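Local coordinates for imelysin-like protein (Psychrobacter arcticus, PDB 3PF0), which is of unknown function but belongs to the imelysin-like M75 peptidase family and has been regarded as a putative metalloendopeptidase, at residues V44-E49 / P350-R355; D61-A66 / N228-S233; Q82-K87 / Q96-Q101; E173-N178 / A187-A192. One frame throughout, in Å; residues are numbered along the deposited sequence.

Contact 1. Residues V44-E49 / P350-R355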
loop_
_atom_site.group_PDB
_atom_site.type_symbol
_atom_site.label_atom_id
_atom_site.label_comp_id
_atom_site.label_asym_id
_atom_site.label_seq_id
_atom_site.Cartn_x
_atom_site.Cartn_y
_atom_site.Cartn_z
ATOM N N VAL A 44 2.145 29.100 4.895
ATOM C CA VAL A 44 0.751 29.516 5.103
ATOM C C VAL A 44 0.399 29.418 6.588
ATOM O O VAL A 44 1.004 28.623 7.315
ATOM C CB VAL A 44 -0.287 28.745 4.229
ATOM C CG1 VAL A 44 -0.105 29.041 2.746
ATOM C CG2 VAL A 44 -0.274 27.239 4.500
ATOM N N ASP A 45 -0.590 30.208 7.029
ATOM C CA ASP A 45 -1.054 30.192 8.412
ATOM C C ASP A 45 -2.150 29.147 8.584
ATOM O O ASP A 45 -3.169 29.208 7.895
ATOM C CB ASP A 45 -1.556 31.583 8.846
ATOM C CG ASP A 45 -0.457 32.617 8.957
ATOM O OD1 ASP A 45 0.355 32.521 9.903
ATOM O OD2 ASP A 45 -0.411 33.526 8.100
ATOM N N ILE A 46 -1.922 28.170 9.477
ATOM C CA ILE A 46 -2.889 27.112 9.799
ATOM C C ILE A 46 -3.249 27.234 11.281
ATOM O O ILE A 46 -2.361 27.126 12.132
ATOM C CB ILE A 46 -2.382 25.674 9.450
ATOM C CG1 ILE A 46 -1.785 25.592 8.028
ATOM C CG2 ILE A 46 -3.501 24.623 9.664
ATOM C CD1 ILE A 46 -0.834 24.429 7.791
ATOM N N SER A 47 -4.540 27.456 11.590
ATOM C CA SER A 47 -4.998 27.545 12.974
ATOM C C SER A 47 -5.056 26.147 13.609
ATOM O O SER A 47 -5.097 25.140 12.892
ATOM C CB SER A 47 -6.355 28.234 13.058
ATOM O OG SER A 47 -7.382 27.434 12.499
ATOM N N ALA A 48 -5.039 26.090 14.955
ATOM C CA ALA A 48 -5.103 24.846 15.720
ATOM C C ALA A 48 -6.390 24.078 15.401
ATOM O O ALA A 48 -6.354 22.853 15.309
ATOM C CB ALA A 48 -5.019 25.141 17.207
ATOM N N GLU A 49 -7.503 24.810 15.172
ATOM C CA GLU A 49 -8.810 24.250 14.854
ATOM C C GLU A 49 -8.861 23.714 13.421
ATOM O O GLU A 49 -9.379 22.611 13.224
ATOM C CB GLU A 49 -9.921 25.283 15.092
ATOM C CG GLU A 49 -11.248 24.673 15.535
ATOM C CD GLU A 49 -11.226 23.775 16.762
ATOM O OE1 GLU A 49 -10.534 24.114 17.750
ATOM O OE2 GLU A 49 -11.918 22.731 16.737
ATOM N N PRO A 350 7.456 22.885 3.105
ATOM C CA PRO A 350 7.745 24.227 3.661
ATOM C C PRO A 350 6.538 25.181 3.666
ATOM O O PRO A 350 6.478 26.052 4.538
ATOM C CB PRO A 350 8.858 24.760 2.759
ATOM C CG PRO A 350 8.712 24.018 1.500
ATOM C CD PRO A 350 8.224 22.656 1.862
ATOM N N THR A 351 5.581 25.018 2.714
ATOM C CA THR A 351 4.360 25.835 2.637
ATOM C C THR A 351 3.479 25.516 3.845
ATOM O O THR A 351 2.918 26.428 4.442
ATOM C CB THR A 351 3.633 25.612 1.300
ATOM O OG1 THR A 351 4.476 26.059 0.238
ATOM C CG2 THR A 351 2.300 26.336 1.219
ATOM N N LEU A 352 3.406 24.230 4.234
ATOM C CA LEU A 352 2.629 23.786 5.392
ATOM C C LEU A 352 3.366 24.072 6.721
ATOM O O LEU A 352 2.807 23.821 7.791
ATOM C CB LEU A 352 2.291 22.286 5.272
ATOM C CG LEU A 352 1.298 21.888 4.165
ATOM C CD1 LEU A 352 1.401 20.405 3.847
ATOM C CD2 LEU A 352 -0.134 22.253 4.535
ATOM N N GLY A 353 4.595 24.593 6.635
ATOM C CA GLY A 353 5.429 24.933 7.784
ATOM C C GLY A 353 5.917 23.760 8.612
ATOM O O GLY A 353 6.263 23.937 9.785
ATOM N N ILE A 354 5.952 22.553 8.008
ATOM C CA ILE A 354 6.388 21.310 8.660
ATOM C C ILE A 354 7.819 20.949 8.194
ATOM O O ILE A 354 8.472 21.787 7.566
ATOM C CB ILE A 354 5.369 20.147 8.486
ATOM C CG1 ILE A 354 4.910 19.976 7.017
ATOM C CG2 ILE A 354 4.186 20.323 9.455
ATOM C CD1 ILE A 354 4.224 18.705 6.730
ATOM N N ARG A 355 8.327 19.741 8.544
ATOM C CA ARG A 355 9.716 19.360 8.239
ATOM C C ARG A 355 9.849 18.076 7.427
ATOM O O ARG A 355 9.033 17.161 7.560
ATOM C CB ARG A 355 10.526 19.197 9.543
ATOM C CG ARG A 355 10.632 20.479 10.376
ATOM C CD ARG A 355 10.555 20.231 11.878
ATOM N NE ARG A 355 9.346 19.504 12.282
ATOM C CZ ARG A 355 8.168 20.069 12.534
ATOM N NH1 ARG A 355 8.014 21.384 12.421
ATOM N NH2 ARG A 355 7.132 19.322 12.891
#

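Contact 2. Residues D61-A66 / N228-S233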
loop_
_atom_site.group_PDB
_atom_site.type_symbol
_atom_site.label_atom_id
_atom_site.label_comp_id
_atom_site.label_asym_id
_atom_site.label_seq_id
_atom_site.Cartn_x
_atom_site.Cartn_y
_atom_site.Cartn_z
ATOM N N ASP A 61 -12.028 9.943 6.695
ATOM C CA ASP A 61 -12.314 9.809 5.266
ATOM C C ASP A 61 -11.209 9.111 4.455
ATOM O O ASP A 61 -11.461 8.767 3.296
ATOM C CB ASP A 61 -12.623 11.184 4.650
ATOM C CG ASP A 61 -13.814 11.891 5.296
ATOM O OD1 ASP A 61 -14.714 11.190 5.829
ATOM O OD2 ASP A 61 -13.857 13.140 5.258
HETATM N N MSE A 62 -10.021 8.865 5.037
HETATM C CA MSE A 62 -8.966 8.229 4.247
HETATM C C MSE A 62 -8.307 7.032 4.928
HETATM O O MSE A 62 -8.267 5.960 4.325
HETATM C CB MSE A 62 -7.897 9.249 3.841
HETATM C CG MSE A 62 -8.370 10.164 2.723
HETATM SE SE MSE A 62 -7.007 11.377 2.113
HETATM C CE MSE A 62 -8.142 12.751 1.293
ATOM N N VAL A 63 -7.793 7.201 6.158
ATOM C CA VAL A 63 -7.055 6.158 6.876
ATOM C C VAL A 63 -7.980 4.965 7.221
ATOM O O VAL A 63 -7.723 3.847 6.742
ATOM C CB VAL A 63 -6.326 6.716 8.126
ATOM C CG1 VAL A 63 -5.636 5.606 8.909
ATOM C CG2 VAL A 63 -5.329 7.809 7.741
ATOM N N ILE A 64 -9.032 5.208 8.038
ATOM C CA ILE A 64 -9.996 4.192 8.477
ATOM C C ILE A 64 -10.677 3.542 7.236
ATOM O O ILE A 64 -10.634 2.313 7.179
ATOM C CB ILE A 64 -11.004 4.731 9.542
ATOM C CG1 ILE A 64 -10.250 5.078 10.856
ATOM C CG2 ILE A 64 -12.137 3.726 9.811
ATOM C CD1 ILE A 64 -10.945 6.065 11.823
ATOM N N PRO A 65 -11.180 4.285 6.204
ATOM C CA PRO A 65 -11.775 3.609 5.033
ATOM C C PRO A 65 -10.799 2.719 4.262
ATOM O O PRO A 65 -11.218 1.658 3.796
ATOM C CB PRO A 65 -12.257 4.774 4.157
ATOM C CG PRO A 65 -12.501 5.870 5.118
ATOM C CD PRO A 65 -11.362 5.749 6.094
ATOM N N ALA A 66 -9.507 3.117 4.155
ATOM C CA ALA A 66 -8.498 2.320 3.454
ATOM C C ALA A 66 -8.277 0.993 4.163
ATOM O O ALA A 66 -8.237 -0.045 3.506
ATOM C CB ALA A 66 -7.193 3.079 3.344
ATOM N N ASN A 228 2.864 16.770 10.638
ATOM C CA ASN A 228 4.225 16.415 10.235
ATOM C C ASN A 228 4.337 14.917 9.912
ATOM O O ASN A 228 4.895 14.568 8.871
ATOM C CB ASN A 228 5.252 16.811 11.302
ATOM C CG ASN A 228 6.669 16.817 10.776
ATOM O OD1 ASN A 228 7.062 17.689 9.996
ATOM N ND2 ASN A 228 7.460 15.827 11.161
ATOM N N GLN A 229 3.777 14.047 10.779
ATOM C CA GLN A 229 3.815 12.598 10.608
ATOM C C GLN A 229 3.019 12.162 9.387
ATOM O O GLN A 229 3.484 11.290 8.655
ATOM C CB GLN A 229 3.303 11.866 11.865
ATOM C CG GLN A 229 3.728 10.387 11.891
ATOM C CD GLN A 229 3.755 9.746 13.253
ATOM O OE1 GLN A 229 2.930 10.023 14.136
ATOM N NE2 GLN A 229 4.666 8.808 13.420
ATOM N N TRP A 230 1.827 12.750 9.182
ATOM C CA TRP A 230 0.929 12.441 8.072
ATOM C C TRP A 230 1.596 12.720 6.702
ATOM O O TRP A 230 1.610 11.830 5.854
ATOM C CB TRP A 230 -0.394 13.223 8.219
ATOM C CG TRP A 230 -1.261 13.280 6.987
ATOM C CD1 TRP A 230 -1.609 14.396 6.290
ATOM C CD2 TRP A 230 -1.877 12.173 6.307
ATOM N NE1 TRP A 230 -2.423 14.061 5.231
ATOM C CE2 TRP A 230 -2.609 12.705 5.219
ATOM C CE3 TRP A 230 -1.864 10.778 6.498
ATOM C CZ2 TRP A 230 -3.332 11.895 4.333
ATOM C CZ3 TRP A 230 -2.576 9.978 5.616
ATOM C CH2 TRP A 230 -3.309 10.536 4.555
ATOM N N PHE A 231 2.148 13.928 6.491
ATOM C CA PHE A 231 2.753 14.278 5.210
ATOM C C PHE A 231 4.102 13.588 4.993
ATOM O O PHE A 231 4.469 13.341 3.840
ATOM C CB PHE A 231 2.873 15.793 5.038
ATOM C CG PHE A 231 1.548 16.416 4.698
ATOM C CD1 PHE A 231 1.038 16.342 3.407
ATOM C CD2 PHE A 231 0.780 17.031 5.677
ATOM C CE1 PHE A 231 -0.206 16.892 3.098
ATOM C CE2 PHE A 231 -0.471 17.569 5.370
ATOM C CZ PHE A 231 -0.953 17.497 4.083
ATOM N N ASN A 232 4.818 13.237 6.075
ATOM C CA ASN A 232 6.063 12.495 5.921
ATOM C C ASN A 232 5.734 11.053 5.537
ATOM O O ASN A 232 6.501 10.423 4.810
ATOM C CB ASN A 232 6.928 12.566 7.169
ATOM C CG ASN A 232 7.859 13.742 7.122
ATOM O OD1 ASN A 232 8.907 13.695 6.469
ATOM N ND2 ASN A 232 7.451 14.854 7.727
ATOM N N SER A 233 4.564 10.563 5.975
ATOM C CA SER A 233 4.054 9.241 5.637
ATOM C C SER A 233 3.727 9.202 4.140
ATOM O O SER A 233 4.054 8.222 3.470
ATOM C CB SER A 233 2.814 8.917 6.468
ATOM O OG SER A 233 2.402 7.576 6.267
#

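Contact 3. Residues Q82-K87 / Q96-Q101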
loop_
_atom_site.group_PDB
_atom_site.type_symbol
_atom_site.label_atom_id
_atom_site.label_comp_id
_atom_site.label_asym_id
_atom_site.label_seq_id
_atom_site.Cartn_x
_atom_site.Cartn_y
_atom_site.Cartn_z
ATOM N N GLN A 82 -13.152 -20.327 0.504
ATOM C CA GLN A 82 -13.923 -21.278 1.313
ATOM C C GLN A 82 -15.009 -21.962 0.444
ATOM O O GLN A 82 -15.241 -23.164 0.581
ATOM C CB GLN A 82 -14.549 -20.555 2.523
ATOM C CG GLN A 82 -15.450 -21.425 3.395
ATOM C CD GLN A 82 -15.950 -20.668 4.596
ATOM O OE1 GLN A 82 -17.038 -20.081 4.580
ATOM N NE2 GLN A 82 -15.160 -20.663 5.668
ATOM N N LYS A 83 -15.658 -21.197 -0.438
ATOM C CA LYS A 83 -16.695 -21.726 -1.322
ATOM C C LYS A 83 -16.103 -22.677 -2.387
ATOM O O LYS A 83 -16.541 -23.828 -2.487
ATOM C CB LYS A 83 -17.469 -20.582 -1.997
ATOM C CG LYS A 83 -18.527 -19.976 -1.101
ATOM C CD LYS A 83 -19.136 -18.714 -1.705
ATOM C CE LYS A 83 -20.412 -18.325 -0.984
ATOM N NZ LYS A 83 -20.212 -18.172 0.488
ATOM N N HIS A 84 -15.095 -22.212 -3.151
ATOM C CA HIS A 84 -14.517 -23.006 -4.240
ATOM C C HIS A 84 -13.725 -24.230 -3.762
ATOM O O HIS A 84 -13.753 -25.252 -4.444
ATOM C CB HIS A 84 -13.647 -22.136 -5.171
ATOM C CG HIS A 84 -14.403 -21.043 -5.876
ATOM N ND1 HIS A 84 -15.743 -21.193 -6.241
ATOM C CD2 HIS A 84 -13.979 -19.822 -6.275
ATOM C CE1 HIS A 84 -16.085 -20.058 -6.825
ATOM N NE2 HIS A 84 -15.057 -19.206 -6.882
ATOM N N CYS A 85 -13.071 -24.153 -2.591
ATOM C CA CYS A 85 -12.255 -25.259 -2.089
ATOM C C CYS A 85 -13.068 -26.480 -1.601
ATOM O O CYS A 85 -12.491 -27.557 -1.443
ATOM C CB CYS A 85 -11.260 -24.772 -1.046
ATOM S SG CYS A 85 -9.910 -23.800 -1.771
ATOM N N GLN A 86 -14.404 -26.359 -1.530
ATOM C CA GLN A 86 -15.304 -27.473 -1.247
ATOM C C GLN A 86 -15.318 -28.462 -2.444
ATOM O O GLN A 86 -15.607 -29.648 -2.262
ATOM C CB GLN A 86 -16.712 -26.958 -0.941
ATOM C CG GLN A 86 -16.859 -26.477 0.494
ATOM C CD GLN A 86 -18.260 -26.011 0.789
ATOM O OE1 GLN A 86 -18.537 -24.806 0.851
ATOM N NE2 GLN A 86 -19.173 -26.956 0.989
ATOM N N LYS A 87 -14.975 -27.971 -3.652
ATOM C CA LYS A 87 -14.895 -28.773 -4.879
ATOM C C LYS A 87 -13.429 -28.804 -5.389
ATOM O O LYS A 87 -13.165 -28.541 -6.565
ATOM C CB LYS A 87 -15.872 -28.248 -5.954
ATOM C CG LYS A 87 -17.348 -28.341 -5.563
ATOM C CD LYS A 87 -18.259 -27.705 -6.607
ATOM C CE LYS A 87 -19.686 -27.596 -6.120
ATOM N NZ LYS A 87 -20.604 -27.107 -7.186
ATOM N N GLN A 96 -9.268 -18.421 -11.510
ATOM C CA GLN A 96 -9.115 -17.065 -12.050
ATOM C C GLN A 96 -9.821 -16.040 -11.145
ATOM O O GLN A 96 -9.255 -14.982 -10.882
ATOM C CB GLN A 96 -9.608 -16.955 -13.504
ATOM C CG GLN A 96 -8.978 -15.773 -14.276
ATOM C CD GLN A 96 -7.463 -15.679 -14.152
ATOM O OE1 GLN A 96 -6.714 -16.632 -14.446
ATOM N NE2 GLN A 96 -6.978 -14.524 -13.690
ATOM N N ALA A 97 -11.013 -16.383 -10.635
ATOM C CA ALA A 97 -11.782 -15.548 -9.717
ATOM C C ALA A 97 -10.972 -15.300 -8.425
ATOM O O ALA A 97 -10.944 -14.172 -7.932
ATOM C CB ALA A 97 -13.121 -16.209 -9.399
ATOM N N LEU A 98 -10.267 -16.331 -7.923
ATOM C CA LEU A 98 -9.414 -16.188 -6.725
ATOM C C LEU A 98 -8.220 -15.258 -7.003
ATOM O O LEU A 98 -7.869 -14.428 -6.163
ATOM C CB LEU A 98 -8.921 -17.548 -6.198
ATOM C CG LEU A 98 -9.969 -18.478 -5.560
ATOM C CD1 LEU A 98 -9.317 -19.709 -4.984
ATOM C CD2 LEU A 98 -10.761 -17.780 -4.470
ATOM N N ARG A 99 -7.636 -15.375 -8.195
ATOM C CA ARG A 99 -6.502 -14.554 -8.639
ATOM C C ARG A 99 -6.924 -13.091 -8.835
ATOM O O ARG A 99 -6.196 -12.190 -8.428
ATOM C CB ARG A 99 -5.908 -15.114 -9.935
ATOM C CG ARG A 99 -5.108 -16.387 -9.710
ATOM C CD ARG A 99 -4.648 -16.942 -11.035
ATOM N NE ARG A 99 -3.816 -18.133 -10.868
ATOM C CZ ARG A 99 -3.222 -18.767 -11.871
ATOM N NH1 ARG A 99 -3.356 -18.328 -13.114
ATOM N NH2 ARG A 99 -2.476 -19.839 -11.636
ATOM N N ASP A 100 -8.110 -12.868 -9.428
ATOM C CA ASP A 100 -8.660 -11.534 -9.653
ATOM C C ASP A 100 -8.944 -10.831 -8.334
ATOM O O ASP A 100 -8.606 -9.661 -8.199
ATOM C CB ASP A 100 -9.943 -11.609 -10.500
ATOM C CG ASP A 100 -9.720 -12.033 -11.939
ATOM O OD1 ASP A 100 -8.542 -12.111 -12.364
ATOM O OD2 ASP A 100 -10.719 -12.320 -12.632
ATOM N N GLN A 101 -9.546 -11.548 -7.363
ATOM C CA GLN A 101 -9.868 -11.013 -6.042
ATOM C C GLN A 101 -8.572 -10.752 -5.239
ATOM O O GLN A 101 -8.522 -9.784 -4.479
ATOM C CB GLN A 101 -10.838 -11.937 -5.284
ATOM C CG GLN A 101 -11.390 -11.379 -3.959
ATOM C CD GLN A 101 -11.823 -9.923 -3.999
ATOM O OE1 GLN A 101 -12.382 -9.425 -4.980
ATOM N NE2 GLN A 101 -11.582 -9.207 -2.922
#

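Contact 4. Residues E173-N178 / A187-A192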
loop_
_atom_site.group_PDB
_atom_site.type_symbol
_atom_site.label_atom_id
_atom_site.label_comp_id
_atom_site.label_asym_id
_atom_site.label_seq_id
_atom_site.Cartn_x
_atom_site.Cartn_y
_atom_site.Cartn_z
ATOM N N GLU A 173 1.868 -16.170 -4.195
ATOM C CA GLU A 173 2.696 -17.321 -4.483
ATOM C C GLU A 173 1.848 -18.586 -4.547
ATOM O O GLU A 173 2.013 -19.358 -5.487
ATOM C CB GLU A 173 3.816 -17.447 -3.433
ATOM C CG GLU A 173 4.852 -18.518 -3.738
ATOM C CD GLU A 173 5.455 -18.476 -5.132
ATOM O OE1 GLU A 173 6.236 -17.540 -5.413
ATOM O OE2 GLU A 173 5.135 -19.370 -5.949
ATOM N N ALA A 174 0.946 -18.803 -3.564
ATOM C CA ALA A 174 0.102 -19.998 -3.539
ATOM C C ALA A 174 -0.903 -20.022 -4.707
ATOM O O ALA A 174 -1.138 -21.093 -5.271
ATOM C CB ALA A 174 -0.634 -20.097 -2.223
ATOM N N LEU A 175 -1.454 -18.850 -5.095
ATOM C CA LEU A 175 -2.430 -18.766 -6.202
ATOM C C LEU A 175 -1.784 -18.843 -7.601
ATOM O O LEU A 175 -2.444 -19.277 -8.553
ATOM C CB LEU A 175 -3.285 -17.495 -6.088
ATOM C CG LEU A 175 -4.266 -17.482 -4.908
ATOM C CD1 LEU A 175 -4.805 -16.095 -4.670
ATOM C CD2 LEU A 175 -5.402 -18.483 -5.103
ATOM N N TYR A 176 -0.501 -18.464 -7.721
ATOM C CA TYR A 176 0.194 -18.470 -9.008
ATOM C C TYR A 176 1.241 -19.582 -9.177
ATOM O O TYR A 176 1.874 -19.638 -10.235
ATOM C CB TYR A 176 0.849 -17.116 -9.243
ATOM C CG TYR A 176 -0.133 -16.097 -9.752
ATOM C CD1 TYR A 176 -0.901 -15.341 -8.872
ATOM C CD2 TYR A 176 -0.338 -15.920 -11.119
ATOM C CE1 TYR A 176 -1.840 -14.424 -9.339
ATOM C CE2 TYR A 176 -1.256 -14.991 -11.595
ATOM C CZ TYR A 176 -2.008 -14.248 -10.702
ATOM O OH TYR A 176 -2.911 -13.340 -11.180
ATOM N N ALA A 177 1.390 -20.481 -8.184
ATOM C CA ALA A 177 2.354 -21.594 -8.227
ATOM C C ALA A 177 2.024 -22.580 -9.334
ATOM O O ALA A 177 2.941 -23.125 -9.959
ATOM C CB ALA A 177 2.378 -22.327 -6.891
ATOM N N ASN A 178 0.718 -22.849 -9.544
ATOM C CA ASN A 178 0.217 -23.794 -10.553
ATOM C C ASN A 178 -1.105 -23.297 -11.121
ATOM O O ASN A 178 -1.656 -22.324 -10.604
ATOM C CB ASN A 178 0.030 -25.194 -9.928
ATOM C CG ASN A 178 1.305 -25.868 -9.457
ATOM O OD1 ASN A 178 2.175 -26.245 -10.254
ATOM N ND2 ASN A 178 1.437 -26.054 -8.149
ATOM N N ALA A 187 -6.251 -25.217 1.629
ATOM C CA ALA A 187 -6.223 -24.988 3.073
ATOM C C ALA A 187 -5.333 -23.797 3.398
ATOM O O ALA A 187 -5.659 -23.041 4.312
ATOM C CB ALA A 187 -5.738 -26.237 3.810
ATOM N N TYR A 188 -4.231 -23.618 2.642
ATOM C CA TYR A 188 -3.308 -22.503 2.838
ATOM C C TYR A 188 -3.959 -21.171 2.456
ATOM O O TYR A 188 -3.784 -20.196 3.173
ATOM C CB TYR A 188 -1.980 -22.690 2.042
ATOM C CG TYR A 188 -1.109 -21.447 2.094
ATOM C CD1 TYR A 188 -0.216 -21.242 3.144
ATOM C CD2 TYR A 188 -1.264 -20.421 1.158
ATOM C CE1 TYR A 188 0.516 -20.060 3.248
ATOM C CE2 TYR A 188 -0.538 -19.235 1.256
ATOM C CZ TYR A 188 0.360 -19.066 2.295
ATOM O OH TYR A 188 1.063 -17.893 2.396
ATOM N N VAL A 189 -4.637 -21.112 1.298
ATOM C CA VAL A 189 -5.244 -19.886 0.766
ATOM C C VAL A 189 -6.332 -19.409 1.731
ATOM O O VAL A 189 -6.413 -18.208 2.005
ATOM C CB VAL A 189 -5.747 -20.082 -0.700
ATOM C CG1 VAL A 189 -6.637 -18.924 -1.165
ATOM C CG2 VAL A 189 -4.561 -20.279 -1.657
HETATM N N MSE A 190 -7.108 -20.353 2.292
HETATM C CA MSE A 190 -8.146 -20.054 3.279
HETATM C C MSE A 190 -7.527 -19.576 4.584
HETATM O O MSE A 190 -7.987 -18.571 5.135
HETATM C CB MSE A 190 -9.023 -21.281 3.531
HETATM C CG MSE A 190 -9.989 -21.584 2.391
HETATM SE SE MSE A 190 -10.856 -23.298 2.682
HETATM C CE MSE A 190 -11.941 -22.841 4.263
ATOM N N SER A 191 -6.456 -20.260 5.053
ATOM C CA SER A 191 -5.747 -19.900 6.297
ATOM C C SER A 191 -5.072 -18.537 6.194
ATOM O O SER A 191 -5.216 -17.731 7.109
ATOM C CB SER A 191 -4.694 -20.948 6.646
ATOM O OG SER A 191 -5.320 -22.170 6.983
ATOM N N ALA A 192 -4.341 -18.278 5.086
ATOM C CA ALA A 192 -3.627 -17.019 4.913
ATOM C C ALA A 192 -4.568 -15.841 4.741
ATOM O O ALA A 192 -4.329 -14.822 5.360
ATOM C CB ALA A 192 -2.645 -17.109 3.750
#

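Contact 1. Residues V44-E49 / P350-R355
Val44 lies against Thr351 and Ile46 against Leu352, so that the start of the modelled chain packs on the end of its last long helix. One backbone bond ties the two segments together. Val44 N donates to Thr351 O at 2.8 Å, with an N-H...O angle of 159°. The side chain of Val44 lies beside this bond. Its CB is 4.0 Å from Thr351 O. From CB the two branches part. With chi1 at -66°, CG1 lies opposite the carbonyl carbon and CG2 falls between the backbone N and that carbon, which puts CG2 3.3 Å from the same Thr351 O. CG1 takes the other direction and reaches Thr351 CG2 at 3.9 Å. Thr351 thus offers its methyl to Val44, while its OG1 is hydrogen-bonded to Gln347 O one turn back in its own helix. Two residues on, Ile46 makes contact through its far end. CD1 meets Leu352 CD2 at 4.0 Å and Leu352 O at 3.7 Å, and the two side chains pass at a slant. Helix 327-351 closes in a Schellman motif, with Gly353 at positive phi turning the chain out of its last turn. In the other segment, Ser47 is the N-cap of helix 48-84. The pair of segments therefore joins the entry to helix 48-84 with the exit from helix 327-351. Helix 286-292 packs beside both, with Ile291 against Ile46 and Leu352, and helix 225-250 places Phe231 against Leu352.

Contact 2. Residues D61-A66 / N228-S233
Trp230 reaches across to Met62 and Val63, joining helix 225-250 to helix 48-84 inside an all-helical bundle. The backbones stay well apart, with Val63 CA and Trp230 CA 10.2 Å from each other. The indole spans most of that gap. Its CG is anti to the backbone N (chi1 165°), which sends the six-membered ring toward the other helix. The packed part is small and fully buried. Val63 CG2 comes to Trp230 CZ3 at 4.1 Å, and the two side chains run antiparallel past one another. Met62, present as selenomethionine, brings its SE to Trp230 CZ2 at 4.3 Å. Both approach the ring obliquely. The indole nitrogen is also accounted for, since Trp230 NE1 is hydrogen-bonded to Tyr54 OH, further back on helix 48-84. Trp230 also packs on the next residue: its CD1 lies 3.5 Å above the plane of the Phe231 ring, over the periphery. The looser side holds exposed Asp61, whose OD2 is hydrogen-bonded to His57 ND1, and partly exposed Gln229. On the side of helix 225-250 away from Trp230, Asn228 O accepts from Asn232 N and Asn232 ND2, which arrive from opposite faces of its plane. Asn232 ND2 also serves Arg355 O. The bond from Asn232 ND2 to Asn228 O is 2.8 Å long, with an N-H...O angle of 166°.

Contact 3. Residues Q82-K87 / Q96-Q101
His84 packs on Ala97 and Leu98 near the turn of a helical hairpin, where helix 48-84 ends and helix 92-112 runs back beside it. The contact between the segments is made by van der Waals packing. His84 CD2 lies 4.2 Å from Leu98 CD2. At the neighbouring ring corner, His84 NE2 is 4.4 Å from Ala97 CB. Both partners approach the imidazole obliquely. Leu98 is buried, and its side chain also rests on Leu80 and Ala81. His84 and Ala97 are partly exposed, and the imidazole is the group that both partners touch. A covalent link lies next to His84: Cys85 SG forms the disulfide with Cys186 SG, which fastens this hairpin to the start of helix 183-214. Among the polar side chains, Arg99 and Gln101 bond outward, Arg99 NE to Leu175 O and Gln101 NE2 to Gln73 O. Another polar bond lies within the second helix and spans one turn of it. Gln96 NE2 donates to Asp100 OD1 at 3.2 Å with an N-H...O angle of 161°. Asp100 OD1 lies almost in the amide plane of Gln96, but the NE2 donor sits above the carboxylate plane, 38° out of it.

Contact 4. Residues E173-N178 / A187-A192
Ala174 sits against the Tyr188 ring and beside Val189 in a helical hairpin, formed by helix 167-176 and the start of helix 183-214. The two helices run in broadly opposite senses and come close where the small Ala174 faces across. Ala174 CA and Val189 CA are 6.9 Å apart. All four touching residues are buried and the contact is apolar. The Tyr188 ring meets Ala174 obliquely, whereas Leu175 and Val189 lie nearly perpendicular to each other. A chi1 of 172° turns the tyrosine ring away from its own backbone N and out to Ala174. The methyl Ala174 CB lies 3.5 Å from Tyr188 CD2 and almost as near to Tyr188 CE2. The hydroxyl end of the tyrosine points past this contact and is hydrogen-bonded to Val165 O, while Val143, Leu146 and Ile147 of helix 138-149 also pack on its side chain. In the second pair, the tip of the leucine lies against both valine methyls: Leu175 CD2 is 4.0 Å from Val189 CG2 and 4.2 Å from Val189 CG1. Val189 CG2 is also 4.0 Å from Ala174 CB, so this methyl touches both Ala174 and Leu175. Leu175 further packs on Leu95, Leu98 and Trp102 of helix 92-112, and Val189 on Ala81 of helix 48-84. Within its own helix, Tyr188 is covered on one face by the next turn. Ala192 CB stands 3.8 Å above the ring plane, displaced from the ring centre.

Overall arrangement
The contacts form two groups on opposite sides of the chain's centre. Contacts 1 and 2 have centres about 17 Å apart and touch: Arg355 N lies 2.8 Å from Asn228 OD1, and Arg355 O lies 2.8 Å from Asn232 ND2, both probable hydrogen bonds. Contacts 3 and 4 are closer, with centres about 10 Å apart. Arg99 NE probably bonds Leu175 O at 2.9 Å, and its guanidinium forms a cation-pi pair with Tyr176. Helix 48-84 runs through contacts 1, 2 and 3, whose outer members have centres about 49 Å apart. Contact 1 closes the chain ends round all the others. None of the four includes a metal or ligand.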